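Local coordinates for actin-binding protein, cofilin/tropomyosin family protein, putative (Entamoeba histolytica, PDB 4LIZ) that binds actin filaments and stabilises them, and may thereby support pseudopod formation and phagocytosis in this amoeba, at residues Val16-Val27 with Leu60-Ile68; Phe79-Glu87 with Met98-Ile109. One frame throughout, in Å; residues are numbered along the deposited sequence. Where two conformers were deposited one is given.

From the N terminus, the chain leaves helix 10-17, winds round a sodium ion and enters strand 26-32. Interaction 1 closes the first long loop, when strand 60-69 returns antiparallel to that strand after strand 37-44 and helix 48-54. Interaction 2 opens only after interaction 1 has closed, so the two follow in series, neither nested nor crossed: strand 76-85 is the next strand of the same sheet, and helix 92-108 folds back over it. The two meet where strands 60-69 and 76-85 lie side by side. Ala63 N lies 2.9 Å from Ile82 O, and Tyr64 and Ile109 pack together. Together they tie the central strands of the ADF-family sheet to helices 10-17 and 92-108.

Interaction 1 of 2, residues Val16-Val27 with Leu60-Ile68; sequences VIDDKNEEVEFV and LQFAYYRTI. With NA (sodium ion), chain C.
Val27 and Tyr64 form a hydrogen-bonded antiparallel pair, with Val27 N to Tyr64 O at 2.9 Å, and Phe26 and Tyr65 make the next, non-hydrogen-bonded pair in the central sheet of this ADF-type fold. One step on, Arg66 N donates to Glu25 O. Glu25 and Phe26, both facing Gly44, form a classic beta bulge against strand 37-44.

Tyr64, its CG anti to the backbone N (chi1 -176°), leans towards the end of helix 10-17. Val16 CG1 meets Tyr64 CE2 obliquely at 3.8 Å, while Ile17 CG1 comes in at the ring edge beside OH, which bonds to Asn111 O. Tyrosine suits this place, offering an apolar ring to the branched residues and a hydroxyl to a carbonyl. On the other face of the sheet, Phe26 CB rests against Tyr65 CB.

Asp18, Asn21 and Val24 bind the sodium ion through backbone oxygens, completed by Glu15 O and water 1. Beside this site a bend at chi3 (-74°) turns the Arg66 guanidinium to the helix end. Arg66 NH1 donates in the guanidinium plane to Val16 O at 2.9 Å. In a salt bridge, Arg66 NH1 and NH2 together grip Asp19 OD1, NH2 at 2.6 Å, with carboxylate and guanidinium planes 77° apart.

Interaction 2 of 2, residues Phe79-Glu87 with Met98-Ile109; sequences FVFISWAGE and MSILKGDVKNVI
Phe81 is the main apolar contact of strand 76-85 with helix 92-108, one side of its ring turned to Val105, Lys106 and Ile109. Val105 CG1 lies 3.8 Å from Phe81 CE1, and Ile109 CD1 is near the same atom, Phe81 CE1, at 4.1 Å. From the same side of the ring plane, Lys106 CG approaches Phe81 CE2 obliquely at 3.5 Å, whereas Lys102 CG arrives at the ring edge, near its plane. Phenylalanine suits a buried strand position whose long apolar side chain reaches the helix, and the lysines contribute their methylene carbons here while their amino groups find polar partners: Lys106 NZ pairs with Glu115.

Farther along the strand, Ser83 gives the helix a small polar surface. Lys102 CE comes to 3.4 Å from Ser83 OG, and water 2 bridges that hydroxyl to Lys102 NZ, accepting from the amine. The hydroxyl is also bonded to His117 ND1, so the serine links helix, water and the adjoining strand. Selenomethionine Met98, bent at chi2 (62°) and again at chi3, turns its methyl CE back to the strand, 3.8 Å from Ser83 CB. Its long, flexible chain brings the methyl to the backbone of Trp84, beside the small Ala85.

The axes of 79-85 and 98-108 approach to 10.3 Å with their directions 157° apart, as the first two elements of a beta-alpha-beta unit completed by strand 114-118. That strand flanks strand 76-85 on one side and strand 60-69 does so on the other, where Leu60 and Phe62 also pack on Met98; Ile109 meets Val13 of helix 10-17.

Interaction 1 of 2, residues Val16-Val27 with Leu60-Ile68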
loop_
_atom_site.group_PDB
_atom_site.type_symbol
_atom_site.label_atom_id
_atom_site.label_comp_id
_atom_site.label_asym_id
_atom_site.label_seq_id
_atom_site.Cartn_x
_atom_site.Cartn_y
_atom_site.Cartn_z
ATOM N N VAL A 16 1.592 -11.272 -1.510
ATOM C CA VAL A 16 2.551 -10.394 -2.178
ATOM C C VAL A 16 3.997 -10.774 -1.889
ATOM O O VAL A 16 4.745 -10.909 -2.831
ATOM C CB VAL A 16 2.239 -8.914 -1.797
ATOM C CG1 VAL A 16 3.383 -8.036 -2.265
ATOM C CG2 VAL A 16 0.921 -8.385 -2.278
ATOM N N ILE A 17 4.309 -11.001 -0.639
ATOM C CA ILE A 17 5.631 -11.368 -0.232
ATOM C C ILE A 17 6.088 -12.713 -0.826
ATOM O O ILE A 17 7.203 -12.850 -1.160
ATOM C CB ILE A 17 5.772 -11.347 1.278
ATOM C CG1 ILE A 17 5.551 -9.940 1.803
ATOM C CG2 ILE A 17 7.151 -11.795 1.692
ATOM C CD1 ILE A 17 5.421 -9.888 3.281
ATOM N N ASP A 18 5.174 -13.653 -0.948
ATOM C CA ASP A 18 5.524 -14.992 -1.380
ATOM C C ASP A 18 5.975 -14.962 -2.820
ATOM O O ASP A 18 5.234 -14.780 -3.692
ATOM C CB ASP A 18 4.262 -15.855 -1.233
ATOM C CG ASP A 18 4.476 -17.327 -1.522
ATOM O OD1 ASP A 18 5.549 -17.737 -1.857
ATOM O OD2 ASP A 18 3.481 -18.001 -1.387
ATOM N N ASP A 19 7.254 -15.231 -3.000
ATOM C CA ASP A 19 7.872 -15.265 -4.298
ATOM C C ASP A 19 7.269 -16.355 -5.171
ATOM O O ASP A 19 7.307 -16.263 -6.340
ATOM C CB ASP A 19 9.378 -15.567 -4.200
ATOM C CG ASP A 19 10.197 -14.415 -3.675
ATOM O OD1 ASP A 19 9.731 -13.301 -3.602
ATOM O OD2 ASP A 19 11.346 -14.705 -3.331
ATOM N N LYS A 20 6.810 -17.427 -4.539
ATOM C CA LYS A 20 6.215 -18.511 -5.219
ATOM C C LYS A 20 4.780 -18.378 -5.498
ATOM O O LYS A 20 4.177 -19.273 -6.085
ATOM C CB LYS A 20 6.516 -19.815 -4.417
ATOM C CG LYS A 20 7.853 -20.090 -3.896
ATOM C CD LYS A 20 8.697 -20.529 -5.031
ATOM C CE LYS A 20 10.053 -20.909 -4.479
ATOM N NZ LYS A 20 11.016 -20.858 -5.565
ATOM N N ASN A 21 4.095 -17.296 -5.069
ATOM C CA ASN A 21 2.754 -16.989 -5.426
ATOM C C ASN A 21 2.916 -15.880 -6.432
ATOM O O ASN A 21 2.771 -14.666 -6.100
ATOM C CB ASN A 21 1.935 -16.560 -4.216
ATOM C CG ASN A 21 0.502 -16.290 -4.560
ATOM O OD1 ASN A 21 0.121 -16.173 -5.754
ATOM N ND2 ASN A 21 -0.384 -16.208 -3.525
ATOM N N GLU A 22 3.129 -16.246 -7.689
ATOM C CA GLU A 22 3.305 -15.303 -8.753
ATOM C C GLU A 22 2.057 -14.635 -9.238
ATOM O O GLU A 22 2.170 -13.652 -9.937
ATOM C CB GLU A 22 4.056 -16.051 -9.904
ATOM C CG GLU A 22 5.431 -16.481 -9.484
ATOM C CD GLU A 22 6.230 -17.013 -10.687
ATOM O OE1 GLU A 22 5.639 -17.583 -11.608
ATOM O OE2 GLU A 22 7.444 -16.837 -10.678
ATOM N N GLU A 23 0.891 -15.075 -8.826
ATOM C CA GLU A 23 -0.396 -14.509 -9.181
ATOM C C GLU A 23 -0.756 -13.249 -8.366
ATOM O O GLU A 23 -1.740 -12.602 -8.696
ATOM C CB GLU A 23 -1.499 -15.560 -9.024
ATOM C CG GLU A 23 -1.247 -16.832 -9.895
ATOM C CD GLU A 23 -1.051 -16.491 -11.339
ATOM O OE1 GLU A 23 -1.985 -15.948 -11.946
ATOM O OE2 GLU A 23 0.071 -16.727 -11.905
ATOM N N VAL A 24 -0.006 -13.029 -7.295
ATOM C CA VAL A 24 -0.323 -11.853 -6.474
ATOM C C VAL A 24 0.965 -11.095 -6.245
ATOM O O VAL A 24 1.883 -11.520 -5.576
ATOM C CB VAL A 24 -0.953 -12.209 -5.119
ATOM C CG1 VAL A 24 -1.196 -10.983 -4.258
ATOM C CG2 VAL A 24 -2.259 -13.021 -5.281
ATOM N N GLU A 25 1.012 -9.860 -6.761
ATOM C CA GLU A 25 2.167 -8.951 -6.687
ATOM C C GLU A 25 1.729 -7.610 -6.023
ATOM O O GLU A 25 2.611 -6.842 -5.653
ATOM C CB GLU A 25 2.718 -8.707 -8.069
ATOM C CG GLU A 25 3.259 -10.019 -8.682
ATOM C CD GLU A 25 3.689 -9.777 -10.092
ATOM O OE1 GLU A 25 3.110 -9.013 -10.861
ATOM O OE2 GLU A 25 4.672 -10.512 -10.498
ATOM N N PHE A 26 0.473 -7.288 -5.969
ATOM C CA PHE A 26 -0.046 -6.098 -5.290
ATOM C C PHE A 26 -1.360 -6.338 -4.662
ATOM O O PHE A 26 -2.135 -7.230 -5.086
ATOM C CB PHE A 26 -0.200 -4.922 -6.341
ATOM C CG PHE A 26 -1.468 -4.922 -7.137
ATOM C CD1 PHE A 26 -1.524 -5.671 -8.274
ATOM C CD2 PHE A 26 -2.582 -4.258 -6.749
ATOM C CE1 PHE A 26 -2.704 -5.739 -9.005
ATOM C CE2 PHE A 26 -3.753 -4.290 -7.441
ATOM C CZ PHE A 26 -3.817 -5.124 -8.561
ATOM N N VAL A 27 -1.721 -5.531 -3.663
ATOM C CA VAL A 27 -3.012 -5.458 -3.088
ATOM C C VAL A 27 -3.394 -4.054 -2.729
ATOM O O VAL A 27 -2.469 -3.281 -2.354
ATOM C CB VAL A 27 -3.208 -6.411 -1.892
ATOM C CG1 VAL A 27 -2.170 -6.098 -0.790
ATOM C CG2 VAL A 27 -4.599 -6.430 -1.307
ATOM N N LEU A 60 -10.401 6.591 1.356
ATOM C CA LEU A 60 -9.211 6.282 2.208
ATOM C C LEU A 60 -8.818 4.818 1.878
ATOM O O LEU A 60 -9.642 3.925 2.058
ATOM C CB LEU A 60 -9.622 6.422 3.690
ATOM C CG LEU A 60 -8.426 6.547 4.611
ATOM C CD1 LEU A 60 -8.807 6.666 6.120
ATOM C CD2 LEU A 60 -7.644 5.327 4.630
ATOM N N GLN A 61 -7.606 4.611 1.438
ATOM C CA GLN A 61 -7.148 3.268 1.011
ATOM C C GLN A 61 -5.727 3.013 1.441
ATOM O O GLN A 61 -5.009 3.962 1.850
ATOM C CB GLN A 61 -7.327 3.099 -0.490
ATOM C CG GLN A 61 -8.770 3.097 -1.005
ATOM C CD GLN A 61 -8.859 3.317 -2.471
ATOM O OE1 GLN A 61 -8.606 4.378 -2.980
ATOM N NE2 GLN A 61 -9.075 2.216 -3.192
ATOM N N PHE A 62 -5.253 1.776 1.378
ATOM C CA PHE A 62 -3.899 1.404 1.551
ATOM C C PHE A 62 -3.420 0.527 0.440
ATOM O O PHE A 62 -4.293 -0.172 -0.115
ATOM C CB PHE A 62 -3.657 0.679 2.887
ATOM C CG PHE A 62 -4.052 1.510 4.110
ATOM C CD1 PHE A 62 -5.292 1.412 4.677
ATOM C CD2 PHE A 62 -3.097 2.324 4.665
ATOM C CE1 PHE A 62 -5.683 2.249 5.769
ATOM C CE2 PHE A 62 -3.446 3.056 5.780
ATOM C CZ PHE A 62 -4.672 3.010 6.290
ATOM N N ALA A 63 -2.206 0.475 0.093
ATOM C CA ALA A 63 -1.726 -0.386 -0.919
ATOM C C ALA A 63 -0.407 -0.935 -0.555
ATOM O O ALA A 63 0.434 -0.349 0.170
ATOM C CB ALA A 63 -1.700 0.280 -2.310
ATOM N N TYR A 64 -0.055 -2.103 -1.101
ATOM C CA TYR A 64 1.158 -2.794 -0.862
ATOM C C TYR A 64 1.571 -3.595 -2.086
ATOM O O TYR A 64 0.738 -4.348 -2.580
ATOM C CB TYR A 64 0.973 -3.734 0.370
ATOM C CG TYR A 64 2.222 -4.462 0.798
ATOM C CD1 TYR A 64 3.310 -3.824 1.326
ATOM C CD2 TYR A 64 2.241 -5.854 0.739
ATOM C CE1 TYR A 64 4.417 -4.509 1.799
ATOM C CE2 TYR A 64 3.354 -6.586 1.228
ATOM C CZ TYR A 64 4.425 -5.893 1.744
ATOM O OH TYR A 64 5.534 -6.570 2.338
ATOM N N TYR A 65 2.764 -3.408 -2.607
ATOM C CA TYR A 65 3.205 -4.124 -3.787
ATOM C C TYR A 65 4.705 -4.428 -3.773
ATOM O O TYR A 65 5.450 -3.819 -3.086
ATOM C CB TYR A 65 2.807 -3.391 -5.095
ATOM C CG TYR A 65 3.524 -2.098 -5.406
ATOM C CD1 TYR A 65 4.622 -2.070 -6.201
ATOM C CD2 TYR A 65 3.068 -0.917 -4.892
ATOM C CE1 TYR A 65 5.266 -0.894 -6.478
ATOM C CE2 TYR A 65 3.691 0.271 -5.182
ATOM C CZ TYR A 65 4.794 0.260 -5.967
ATOM O OH TYR A 65 5.463 1.396 -6.257
ATOM N N ARG A 66 5.063 -5.398 -4.598
ATOM C CA ARG A 66 6.432 -5.809 -4.761
ATOM C C ARG A 66 6.973 -5.264 -6.056
ATOM O O ARG A 66 6.269 -5.092 -6.998
ATOM C CB ARG A 66 6.620 -7.321 -4.723
ATOM C CG ARG A 66 5.990 -8.063 -5.851
ATOM C CD ARG A 66 6.079 -9.551 -5.611
ATOM N NE ARG A 66 7.396 -10.099 -5.808
ATOM C CZ ARG A 66 7.969 -11.018 -5.041
ATOM N NH1 ARG A 66 7.379 -11.476 -3.967
ATOM N NH2 ARG A 66 9.152 -11.463 -5.383
ATOM N N THR A 67 8.256 -4.955 -6.022
ATOM C CA THR A 67 8.980 -4.426 -7.150
ATOM C C THR A 67 10.443 -4.905 -7.095
ATOM O O THR A 67 10.802 -5.539 -6.221
ATOM C CB THR A 67 8.827 -2.889 -7.268
ATOM O OG1 THR A 67 9.311 -2.443 -8.527
ATOM C CG2 THR A 67 9.558 -2.200 -6.214
ATOM N N ILE A 68 11.207 -4.659 -8.131
ATOM C CA ILE A 68 12.626 -5.072 -8.173
ATOM C C ILE A 68 13.542 -3.851 -8.194
ATOM O O ILE A 68 13.215 -2.836 -8.836
ATOM C CB ILE A 68 12.829 -5.956 -9.399
ATOM C CG1 ILE A 68 11.921 -7.178 -9.300
ATOM C CG2 ILE A 68 14.279 -6.443 -9.465
ATOM C CD1 ILE A 68 11.783 -7.991 -10.588
HETATM NA NA NA C . 3.539 -12.996 -4.620
HETATM O O HOH W 1 5.349 -12.746 -6.124
#

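Interaction 2 of 2, residues Phe79-Glu87 with Met98-Ile109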
loop_
_atom_site.group_PDB
_atom_site.type_symbol
_atom_site.label_atom_id
_atom_site.label_comp_id
_atom_site.label_asym_id
_atom_site.label_seq_id
_atom_site.Cartn_x
_atom_site.Cartn_y
_atom_site.Cartn_z
ATOM N N PHE A 79 9.574 -3.987 -1.308
ATOM C CA PHE A 79 8.167 -3.834 -1.034
ATOM C C PHE A 79 7.839 -2.395 -0.755
ATOM O O PHE A 79 8.573 -1.700 -0.019
ATOM C CB PHE A 79 7.761 -4.701 0.126
ATOM C CG PHE A 79 8.014 -6.164 -0.108
ATOM C CD1 PHE A 79 7.299 -6.899 -1.041
ATOM C CD2 PHE A 79 9.043 -6.803 0.587
ATOM C CE1 PHE A 79 7.607 -8.210 -1.282
ATOM C CE2 PHE A 79 9.346 -8.125 0.317
ATOM C CZ PHE A 79 8.627 -8.816 -0.603
ATOM N N VAL A 80 6.766 -1.911 -1.334
ATOM C CA VAL A 80 6.290 -0.509 -1.238
ATOM C C VAL A 80 4.982 -0.526 -0.489
ATOM O O VAL A 80 4.030 -1.204 -0.881
ATOM C CB VAL A 80 6.148 0.114 -2.617
ATOM C CG1 VAL A 80 5.635 1.546 -2.490
ATOM C CG2 VAL A 80 7.479 0.098 -3.413
ATOM N N PHE A 81 4.831 0.322 0.551
ATOM C CA PHE A 81 3.635 0.562 1.324
ATOM C C PHE A 81 3.131 1.937 1.040
ATOM O O PHE A 81 3.865 2.911 1.216
ATOM C CB PHE A 81 3.817 0.310 2.824
ATOM C CG PHE A 81 2.681 0.752 3.653
ATOM C CD1 PHE A 81 1.416 0.191 3.573
ATOM C CD2 PHE A 81 2.829 1.772 4.604
ATOM C CE1 PHE A 81 0.331 0.576 4.366
ATOM C CE2 PHE A 81 1.785 2.183 5.362
ATOM C CZ PHE A 81 0.535 1.585 5.283
ATOM N N ILE A 82 1.893 2.110 0.641
ATOM C CA ILE A 82 1.275 3.403 0.372
ATOM C C ILE A 82 0.068 3.540 1.221
ATOM O O ILE A 82 -0.848 2.674 1.320
ATOM C CB ILE A 82 0.818 3.502 -1.099
ATOM C CG1 ILE A 82 2.050 3.516 -1.982
ATOM C CG2 ILE A 82 -0.112 4.660 -1.299
ATOM C CD1 ILE A 82 1.785 3.155 -3.430
ATOM N N SER A 83 -0.110 4.692 1.915
ATOM C CA SER A 83 -1.371 5.178 2.452
ATOM C C SER A 83 -1.976 6.237 1.525
ATOM O O SER A 83 -1.229 7.051 0.991
ATOM C CB SER A 83 -1.223 5.650 3.915
ATOM O OG SER A 83 -0.352 6.754 3.966
ATOM N N TRP A 84 -3.276 6.210 1.327
ATOM C CA TRP A 84 -3.925 7.052 0.367
ATOM C C TRP A 84 -5.123 7.682 1.027
ATOM O O TRP A 84 -6.045 7.031 1.546
ATOM C CB TRP A 84 -4.448 6.217 -0.850
ATOM C CG TRP A 84 -5.420 6.916 -1.772
ATOM C CD1 TRP A 84 -6.709 6.849 -1.723
ATOM C CD2 TRP A 84 -5.045 7.780 -2.850
ATOM N NE1 TRP A 84 -7.281 7.580 -2.761
ATOM C CE2 TRP A 84 -6.245 8.150 -3.476
ATOM C CE3 TRP A 84 -3.841 8.208 -3.387
ATOM C CZ2 TRP A 84 -6.216 9.005 -4.610
ATOM C CZ3 TRP A 84 -3.805 9.049 -4.509
ATOM C CH2 TRP A 84 -5.016 9.428 -5.093
ATOM N N ALA A 85 -5.249 9.052 0.939
ATOM C CA ALA A 85 -6.366 9.820 1.394
ATOM C C ALA A 85 -6.741 10.741 0.266
ATOM O O ALA A 85 -6.117 11.794 0.090
ATOM C CB ALA A 85 -6.016 10.678 2.653
ATOM N N GLY A 86 -7.724 10.341 -0.525
ATOM C CA GLY A 86 -8.119 11.084 -1.713
ATOM C C GLY A 86 -8.637 12.488 -1.331
ATOM O O GLY A 86 -9.243 12.628 -0.248
ATOM N N GLU A 87 -8.447 13.367 -2.304
ATOM C CA GLU A 87 -8.819 14.785 -2.024
ATOM C C GLU A 87 -10.302 14.970 -2.021
ATOM O O GLU A 87 -10.779 16.031 -1.512
ATOM C CB GLU A 87 -8.125 15.719 -2.986
ATOM C CG GLU A 87 -6.653 15.746 -2.555
ATOM C CD GLU A 87 -5.714 16.483 -3.522
ATOM O OE1 GLU A 87 -6.158 16.976 -4.592
ATOM O OE2 GLU A 87 -4.480 16.538 -3.213
HETATM N N MSE A 98 -6.840 8.314 9.817
HETATM C CA MSE A 98 -5.792 7.812 9.001
HETATM C C MSE A 98 -4.556 7.421 9.754
HETATM O O MSE A 98 -3.985 6.320 9.639
HETATM C CB MSE A 98 -5.455 8.676 7.808
HETATM C CG MSE A 98 -4.205 8.301 7.081
HETATM SE SE MSE A 98 -4.355 6.494 6.333
HETATM C CE MSE A 98 -4.739 6.896 4.469
ATOM N N SER A 99 -4.016 8.305 10.625
ATOM C CA SER A 99 -2.772 7.938 11.169
ATOM C C SER A 99 -2.892 6.760 12.151
ATOM O O SER A 99 -1.974 5.910 12.180
ATOM C CB SER A 99 -2.068 9.137 11.952
ATOM O OG SER A 99 -1.654 10.152 11.036
ATOM N N ILE A 100 -3.886 6.737 13.016
ATOM C CA ILE A 100 -4.027 5.651 14.014
ATOM C C ILE A 100 -4.313 4.321 13.210
ATOM O O ILE A 100 -3.727 3.273 13.550
ATOM C CB ILE A 100 -5.049 5.934 15.091
ATOM C CG1 ILE A 100 -4.896 4.993 16.232
ATOM C CG2 ILE A 100 -6.424 6.072 14.600
ATOM C CD1 ILE A 100 -5.655 5.374 17.456
ATOM N N LEU A 101 -5.117 4.418 12.149
ATOM C CA LEU A 101 -5.438 3.186 11.367
ATOM C C LEU A 101 -4.152 2.756 10.687
ATOM O O LEU A 101 -3.825 1.548 10.631
ATOM C CB LEU A 101 -6.480 3.505 10.422
ATOM C CG LEU A 101 -6.890 2.367 9.430
ATOM C CD1 LEU A 101 -7.209 1.100 10.173
ATOM C CD2 LEU A 101 -8.058 2.844 8.617
ATOM N N LYS A 102 -3.409 3.636 10.054
ATOM C CA LYS A 102 -2.133 3.369 9.381
ATOM C C LYS A 102 -1.165 2.642 10.316
ATOM O O LYS A 102 -0.479 1.719 9.908
ATOM C CB LYS A 102 -1.541 4.700 8.888
ATOM C CG LYS A 102 -0.267 4.575 8.170
ATOM C CD LYS A 102 0.445 6.019 8.080
ATOM C CE LYS A 102 -0.376 7.035 7.400
ATOM N NZ LYS A 102 0.373 8.301 7.210
ATOM N N GLY A 103 -1.083 3.079 11.582
ATOM C CA GLY A 103 -0.199 2.455 12.516
ATOM C C GLY A 103 -0.586 0.999 12.716
ATOM O O GLY A 103 0.311 0.116 12.794
ATOM N N ASP A 104 -1.863 0.730 12.868
ATOM C CA ASP A 104 -2.372 -0.663 13.055
ATOM C C ASP A 104 -2.028 -1.443 11.772
ATOM O O ASP A 104 -1.580 -2.628 11.855
ATOM C CB ASP A 104 -3.793 -0.668 13.303
ATOM C CG ASP A 104 -4.200 -0.239 14.728
ATOM O OD1 ASP A 104 -3.323 -0.034 15.574
ATOM O OD2 ASP A 104 -5.399 -0.230 14.904
ATOM N N VAL A 105 -2.251 -0.889 10.594
ATOM C CA VAL A 105 -1.989 -1.584 9.354
ATOM C C VAL A 105 -0.518 -1.914 9.223
ATOM O O VAL A 105 -0.140 -3.020 8.827
ATOM C CB VAL A 105 -2.478 -0.768 8.157
ATOM C CG1 VAL A 105 -1.941 -1.322 6.801
ATOM C CG2 VAL A 105 -3.974 -0.641 8.148
ATOM N N LYS A 106 0.378 -1.013 9.584
ATOM C CA LYS A 106 1.794 -1.250 9.561
ATOM C C LYS A 106 2.242 -2.263 10.550
ATOM O O LYS A 106 3.288 -2.926 10.248
ATOM C CB LYS A 106 2.563 0.090 9.777
ATOM C CG LYS A 106 2.519 1.065 8.650
ATOM C CD LYS A 106 3.051 2.491 9.012
ATOM C CE LYS A 106 4.410 2.484 9.481
ATOM N NZ LYS A 106 4.841 3.877 9.705
ATOM N N ASN A 107 1.536 -2.497 11.626
ATOM C CA ASN A 107 1.881 -3.678 12.384
ATOM C C ASN A 107 1.616 -5.046 11.809
ATOM O O ASN A 107 2.232 -6.005 12.166
ATOM C CB ASN A 107 1.193 -3.588 13.710
ATOM C CG ASN A 107 1.839 -2.532 14.549
ATOM O OD1 ASN A 107 3.028 -2.185 14.318
ATOM N ND2 ASN A 107 1.075 -1.936 15.454
ATOM N N VAL A 108 0.783 -5.088 10.802
ATOM C CA VAL A 108 0.598 -6.309 10.034
ATOM C C VAL A 108 1.521 -6.289 8.835
ATOM O O VAL A 108 2.124 -7.355 8.503
ATOM C CB VAL A 108 -0.877 -6.437 9.553
ATOM C CG1 VAL A 108 -1.093 -7.696 8.658
ATOM C CG2 VAL A 108 -1.839 -6.316 10.704
ATOM N N ILE A 109 1.568 -5.167 8.145
ATOM C CA ILE A 109 2.418 -4.857 6.911
ATOM C C ILE A 109 3.699 -4.239 7.464
ATOM O O ILE A 109 3.959 -3.009 7.441
ATOM C CB ILE A 109 1.806 -3.880 5.908
ATOM C CG1 ILE A 109 0.419 -4.253 5.642
ATOM C CG2 ILE A 109 2.704 -3.756 4.632
ATOM C CD1 ILE A 109 -0.188 -3.453 4.501
HETATM O O HOH W 2 2.131 7.186 5.288
#